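Local coordinates for protein putative 6-phosphogluconolactonase (Neisseria gonorrhoeae, PDB 3LHI) that probably hydrolyses 6-phosphogluconolactone to 6-phosphogluconate, the second step of the oxidative pentose phosphate pathway, at residues A[113-125]-A[162-176]. Sequence-based numbering, arbitrary orientation. Where two conformers were deposited one is given.
Sequences HPDAVVDYALKHY and ALVHTTPVTAPHERI. With EDO (1,2-ethanediol), chain B.
P114, in the first turn of helix 114-124, sets its CB over the centre of one face of the H165 imidazole, with CG alongside near NE2 and CE1; CB sits 3.6 Å from the centroid of the H165 ring and 8° off its normal, a CH-pi contact. The imidazole is steadied in its own plane, where NE2 donates to E174 OE1 at 2.7 Å. That oxygen takes a second bond, from T167 OG1, on its syn lone pair, while the histidine comes in on the anti side; two donors on one atom probably favour a charged carboxylate. One turn on, V118 spreads its methyls over the strand. CG2, anti to the carbonyl carbon, reaches H165 CB at 3.8 Å and also borders the end of I176, whose exact placement is doubtful. A121, with its small CB turned to the sheet, receives L163 CD1 at 3.6 Å. L122 runs past L163 in the opposite direction, with its CD2 lying 3.8 Å from L163 CB. Further on, Y125 sets its ring against A162, just ahead of strand 163-166, CG anti to the backbone N (chi1 177°), and A162 CB rests over one face, 3.5 Å from the Y125 ring centroid and displaced toward the CE2 side. L163 CD2 meets the same ring obliquely, and M178 touches both Y125 and L163. No hydrogen bond joins the two segments, so apolar and CH-pi packing carries the contact. Strand 163-166 pairs antiparallel with strand 175-178, which in turn lies antiparallel to strand 63-71. Helix 114-124, running at 160° to strand 163-166, thus covers one face of a beta hairpin built onto the largely parallel sheet, a helix-on-sheet layer of the alpha/beta fold of the glucosamine-6-phosphate isomerase/6-phosphogluconolactonase family.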
loop_
_atom_site.group_PDB
_atom_site.type_symbol
_atom_site.label_atom_id
_atom_site.label_comp_id
_atom_site.label_asym_id
_atom_site.label_seq_id
_atom_site.Cartn_x
_atom_site.Cartn_y
_atom_site.Cartn_z
ATOM N N HIS A 113 -3.550 -21.035 4.302
ATOM C CA HIS A 113 -4.907 -20.893 4.781
ATOM C C HIS A 113 -5.075 -19.496 5.349
ATOM O O HIS A 113 -4.297 -19.119 6.192
ATOM C CB HIS A 113 -5.171 -21.914 5.877
ATOM C CG HIS A 113 -4.812 -23.302 5.489
ATOM N ND1 HIS A 113 -5.550 -24.032 4.589
ATOM C CD2 HIS A 113 -3.717 -24.041 5.778
ATOM C CE1 HIS A 113 -4.961 -25.197 4.393
ATOM N NE2 HIS A 113 -3.837 -25.224 5.093
ATOM N N PRO A 114 -6.081 -18.755 4.872
ATOM C CA PRO A 114 -6.144 -17.319 5.196
ATOM C C PRO A 114 -6.020 -16.999 6.692
ATOM O O PRO A 114 -5.343 -16.041 7.020
ATOM C CB PRO A 114 -7.486 -16.883 4.611
ATOM C CG PRO A 114 -7.653 -17.718 3.410
ATOM C CD PRO A 114 -7.077 -19.094 3.812
ATOM N N ASP A 115 -6.659 -17.752 7.578
ATOM C CA ASP A 115 -6.631 -17.371 8.995
ATOM C C ASP A 115 -5.204 -17.474 9.542
ATOM O O ASP A 115 -4.727 -16.607 10.298
ATOM C CB ASP A 115 -7.537 -18.288 9.845
ATOM C CG ASP A 115 -9.007 -18.056 9.603
ATOM O OD1 ASP A 115 -9.362 -17.033 8.983
ATOM O OD2 ASP A 115 -9.808 -18.896 10.086
ATOM N N ALA A 116 -4.523 -18.546 9.155
ATOM C CA ALA A 116 -3.140 -18.779 9.596
ATOM C C ALA A 116 -2.241 -17.748 8.939
ATOM O O ALA A 116 -1.300 -17.299 9.546
ATOM C CB ALA A 116 -2.697 -20.199 9.234
ATOM N N VAL A 117 -2.527 -17.383 7.686
ATOM C CA VAL A 117 -1.733 -16.368 6.999
ATOM C C VAL A 117 -1.836 -15.005 7.725
ATOM O O VAL A 117 -0.839 -14.320 7.928
ATOM C CB VAL A 117 -2.116 -16.293 5.510
ATOM C CG1 VAL A 117 -1.485 -15.036 4.850
ATOM C CG2 VAL A 117 -1.693 -17.608 4.782
ATOM N N VAL A 118 -3.048 -14.621 8.081
ATOM C CA VAL A 118 -3.220 -13.355 8.798
ATOM C C VAL A 118 -2.496 -13.391 10.130
ATOM O O VAL A 118 -1.836 -12.433 10.523
ATOM C CB VAL A 118 -4.677 -12.946 8.969
ATOM C CG1 VAL A 118 -4.762 -11.690 9.857
ATOM C CG2 VAL A 118 -5.290 -12.678 7.609
ATOM N N ASP A 119 -2.582 -14.510 10.827
ATOM C CA ASP A 119 -1.894 -14.616 12.096
ATOM C C ASP A 119 -0.382 -14.466 11.965
ATOM O O ASP A 119 0.242 -13.752 12.754
ATOM C CB ASP A 119 -2.335 -15.874 12.832
ATOM C CG ASP A 119 -3.752 -15.701 13.461
ATOM O OD1 ASP A 119 -4.375 -14.549 13.496
ATOM O OD2 ASP A 119 -4.238 -16.731 13.918
ATOM N N TYR A 120 0.201 -15.087 10.933
ATOM C CA TYR A 120 1.636 -14.977 10.638
ATOM C C TYR A 120 1.968 -13.519 10.329
ATOM O O TYR A 120 2.912 -12.973 10.887
ATOM C CB TYR A 120 2.015 -15.897 9.456
ATOM C CG TYR A 120 3.389 -15.704 8.859
ATOM C CD1 TYR A 120 3.588 -14.802 7.807
ATOM C CD2 TYR A 120 4.466 -16.418 9.321
ATOM C CE1 TYR A 120 4.845 -14.610 7.245
ATOM C CE2 TYR A 120 5.721 -16.238 8.782
ATOM C CZ TYR A 120 5.905 -15.306 7.742
ATOM O OH TYR A 120 7.149 -15.121 7.167
ATOM N N ALA A 121 1.183 -12.905 9.461
ATOM C CA ALA A 121 1.445 -11.505 9.069
ATOM C C ALA A 121 1.362 -10.538 10.282
ATOM O O ALA A 121 2.210 -9.646 10.436
ATOM C CB ALA A 121 0.533 -11.085 7.952
ATOM N N LEU A 122 0.382 -10.786 11.160
ATOM C CA LEU A 122 0.209 -9.949 12.364
ATOM C C LEU A 122 1.396 -10.033 13.286
ATOM O O LEU A 122 1.727 -9.060 13.954
ATOM C CB LEU A 122 -1.092 -10.301 13.097
ATOM C CG LEU A 122 -2.418 -9.797 12.491
ATOM C CD1 LEU A 122 -3.632 -10.532 13.120
ATOM C CD2 LEU A 122 -2.553 -8.271 12.524
ATOM N N LYS A 123 2.032 -11.205 13.366
ATOM C CA LYS A 123 3.232 -11.396 14.166
ATOM C C LYS A 123 4.439 -10.592 13.679
ATOM O O LYS A 123 5.330 -10.317 14.475
ATOM C CB LYS A 123 3.606 -12.866 14.303
ATOM C CG LYS A 123 2.652 -13.619 15.210
ATOM C CD LYS A 123 3.026 -15.115 15.200
ATOM C CE LYS A 123 2.140 -15.950 16.152
ATOM N NZ LYS A 123 0.668 -15.611 16.217
ATOM N N HIS A 124 4.492 -10.259 12.367
ATOM C CA HIS A 124 5.612 -9.519 11.812
ATOM C C HIS A 124 5.317 -8.024 11.627
ATOM O O HIS A 124 6.218 -7.206 11.439
ATOM C CB HIS A 124 5.967 -10.133 10.462
ATOM C CG HIS A 124 6.504 -11.516 10.558
ATOM N ND1 HIS A 124 7.853 -11.783 10.568
ATOM C CD2 HIS A 124 5.879 -12.707 10.700
ATOM C CE1 HIS A 124 8.041 -13.089 10.704
ATOM N NE2 HIS A 124 6.858 -13.673 10.754
ATOM N N TYR A 125 4.045 -7.665 11.632
ATOM C CA TYR A 125 3.618 -6.315 11.318
ATOM C C TYR A 125 4.188 -5.242 12.239
ATOM O O TYR A 125 4.196 -5.383 13.476
ATOM C CB TYR A 125 2.093 -6.211 11.395
ATOM C CG TYR A 125 1.534 -4.843 11.155
ATOM C CD1 TYR A 125 1.218 -4.431 9.880
ATOM C CD2 TYR A 125 1.300 -3.953 12.192
ATOM C CE1 TYR A 125 0.719 -3.212 9.624
ATOM C CE2 TYR A 125 0.773 -2.715 11.964
ATOM C CZ TYR A 125 0.449 -2.327 10.684
ATOM O OH TYR A 125 -0.112 -1.095 10.441
ATOM N N ALA A 162 -4.500 -4.414 12.806
ATOM C CA ALA A 162 -3.838 -3.801 11.668
ATOM C C ALA A 162 -4.128 -4.479 10.322
ATOM O O ALA A 162 -3.995 -3.812 9.290
ATOM C CB ALA A 162 -2.336 -3.784 11.892
ATOM N N LEU A 163 -4.375 -5.790 10.341
ATOM C CA LEU A 163 -4.468 -6.563 9.103
ATOM C C LEU A 163 -5.736 -7.397 9.156
ATOM O O LEU A 163 -6.156 -7.856 10.244
ATOM C CB LEU A 163 -3.263 -7.496 8.911
ATOM C CG LEU A 163 -1.915 -6.812 8.816
ATOM C CD1 LEU A 163 -0.745 -7.837 8.758
ATOM C CD2 LEU A 163 -1.817 -5.851 7.621
ATOM N N VAL A 164 -6.330 -7.607 7.996
ATOM C CA VAL A 164 -7.634 -8.274 7.847
ATOM C C VAL A 164 -7.607 -9.155 6.565
ATOM O O VAL A 164 -7.084 -8.738 5.536
ATOM C CB VAL A 164 -8.788 -7.227 7.748
ATOM C CG1 VAL A 164 -8.540 -6.258 6.584
ATOM C CG2 VAL A 164 -10.165 -7.920 7.635
ATOM N N HIS A 165 -8.189 -10.351 6.652
ATOM C CA HIS A 165 -8.460 -11.190 5.473
ATOM C C HIS A 165 -9.670 -10.649 4.756
ATOM O O HIS A 165 -10.734 -10.500 5.345
ATOM C CB HIS A 165 -8.706 -12.620 5.939
ATOM C CG HIS A 165 -9.295 -13.519 4.902
ATOM N ND1 HIS A 165 -10.221 -14.500 5.231
ATOM C CD2 HIS A 165 -9.174 -13.534 3.554
ATOM C CE1 HIS A 165 -10.558 -15.123 4.107
ATOM N NE2 HIS A 165 -9.968 -14.532 3.082
ATOM N N THR A 166 -9.547 -10.390 3.468
ATOM C CA THR A 166 -10.664 -9.962 2.654
ATOM C C THR A 166 -10.800 -10.865 1.414
ATOM O O THR A 166 -9.839 -11.465 0.923
ATOM C CB THR A 166 -10.624 -8.513 2.216
ATOM O OG1 THR A 166 -9.524 -8.359 1.315
ATOM C CG2 THR A 166 -10.453 -7.551 3.394
ATOM N N THR A 167 -12.036 -11.017 0.968
ATOM C CA THR A 167 -12.393 -11.709 -0.268
ATOM C C THR A 167 -12.891 -10.626 -1.236
ATOM O O THR A 167 -13.896 -9.953 -0.987
ATOM C CB THR A 167 -13.539 -12.736 -0.009
ATOM O OG1 THR A 167 -13.144 -13.643 0.992
ATOM C CG2 THR A 167 -13.908 -13.459 -1.324
ATOM N N PRO A 168 -12.185 -10.399 -2.384
ATOM C CA PRO A 168 -12.536 -9.260 -3.190
ATOM C C PRO A 168 -13.905 -9.341 -3.883
ATOM O O PRO A 168 -14.483 -8.295 -4.162
ATOM C CB PRO A 168 -11.413 -9.221 -4.229
ATOM C CG PRO A 168 -10.250 -9.805 -3.544
ATOM C CD PRO A 168 -10.839 -10.935 -2.732
ATOM N N VAL A 169 -14.281 -10.572 -4.234
ATOM C CA VAL A 169 -15.523 -10.925 -4.944
ATOM C C VAL A 169 -15.397 -10.606 -6.419
ATOM O O VAL A 169 -15.717 -11.458 -7.275
ATOM C CB VAL A 169 -16.795 -10.279 -4.315
ATOM C CG1 VAL A 169 -18.082 -10.754 -5.100
ATOM C CG2 VAL A 169 -16.917 -10.689 -2.846
ATOM N N THR A 170 -14.951 -9.400 -6.747
ATOM C CA THR A 170 -14.834 -8.934 -8.112
ATOM C C THR A 170 -13.435 -9.094 -8.739
ATOM O O THR A 170 -13.218 -8.679 -9.850
ATOM C CB THR A 170 -15.234 -7.462 -8.226
ATOM O OG1 THR A 170 -14.371 -6.704 -7.359
ATOM C CG2 THR A 170 -16.727 -7.190 -7.811
ATOM N N ALA A 171 -12.509 -9.621 -7.970
ATOM C CA ALA A 171 -11.092 -9.817 -8.376
ATOM C C ALA A 171 -10.627 -11.102 -7.727
ATOM O O ALA A 171 -11.177 -11.542 -6.710
ATOM C CB ALA A 171 -10.237 -8.597 -7.947
ATOM N N PRO A 172 -9.569 -11.736 -8.269
ATOM C CA PRO A 172 -9.154 -13.020 -7.757
ATOM C C PRO A 172 -8.296 -12.966 -6.499
ATOM O O PRO A 172 -7.618 -11.970 -6.260
ATOM C CB PRO A 172 -8.350 -13.615 -8.916
ATOM C CG PRO A 172 -7.798 -12.465 -9.578
ATOM C CD PRO A 172 -8.877 -11.406 -9.538
ATOM N N HIS A 173 -8.278 -14.089 -5.813
ATOM C CA HIS A 173 -7.426 -14.435 -4.707
ATOM C C HIS A 173 -7.926 -13.817 -3.391
ATOM O O HIS A 173 -8.247 -12.653 -3.316
ATOM C CB HIS A 173 -5.961 -14.036 -4.910
ATOM C CG HIS A 173 -5.372 -14.500 -6.200
ATOM N ND1 HIS A 173 -5.336 -15.846 -6.550
ATOM C CD2 HIS A 173 -4.801 -13.812 -7.225
ATOM C CE1 HIS A 173 -4.732 -15.944 -7.737
ATOM N NE2 HIS A 173 -4.426 -14.732 -8.179
ATOM N N GLU A 174 -7.934 -14.626 -2.360
ATOM C CA GLU A 174 -8.102 -14.122 -0.999
ATOM C C GLU A 174 -6.952 -13.176 -0.740
ATOM O O GLU A 174 -5.853 -13.353 -1.279
ATOM C CB GLU A 174 -8.108 -15.271 0.011
ATOM C CG GLU A 174 -9.151 -16.324 -0.238
ATOM C CD GLU A 174 -10.545 -15.763 -0.297
ATOM O OE1 GLU A 174 -10.893 -14.905 0.550
ATOM O OE2 GLU A 174 -11.358 -16.181 -1.185
ATOM N N ARG A 175 -7.199 -12.180 0.105
ATOM C CA ARG A 175 -6.235 -11.134 0.374
ATOM C C ARG A 175 -5.984 -10.948 1.855
ATOM O O ARG A 175 -6.880 -11.221 2.705
ATOM C CB ARG A 175 -6.773 -9.787 -0.137
ATOM C CG ARG A 175 -7.291 -9.778 -1.561
ATOM C CD ARG A 175 -6.221 -10.146 -2.555
ATOM N NE ARG A 175 -6.696 -10.129 -3.952
ATOM C CZ ARG A 175 -6.676 -9.076 -4.737
ATOM N NH1 ARG A 175 -6.165 -7.905 -4.325
ATOM N NH2 ARG A 175 -7.099 -9.205 -5.994
ATOM N N ILE A 176 -4.840 -10.363 2.147
ATOM C CA ILE A 176 -4.567 -9.816 3.454
ATOM C C ILE A 176 -4.317 -8.327 3.230
ATOM O O ILE A 176 -3.482 -7.970 2.394
ATOM C CB ILE A 176 -3.423 -10.572 4.199
ATOM C CG1 ILE A 176 -3.137 -9.916 5.551
ATOM C CG2 ILE A 176 -2.153 -10.726 3.341
ATOM C CD1 ILE A 176 -2.047 -10.631 6.314
HETATM C C1 EDO B . -16.634 -11.122 -10.954
HETATM O O1 EDO B . -16.186 -12.435 -10.587
HETATM C C2 EDO B . -15.443 -10.447 -11.597
HETATM O O2 EDO B . -15.492 -9.013 -11.508
#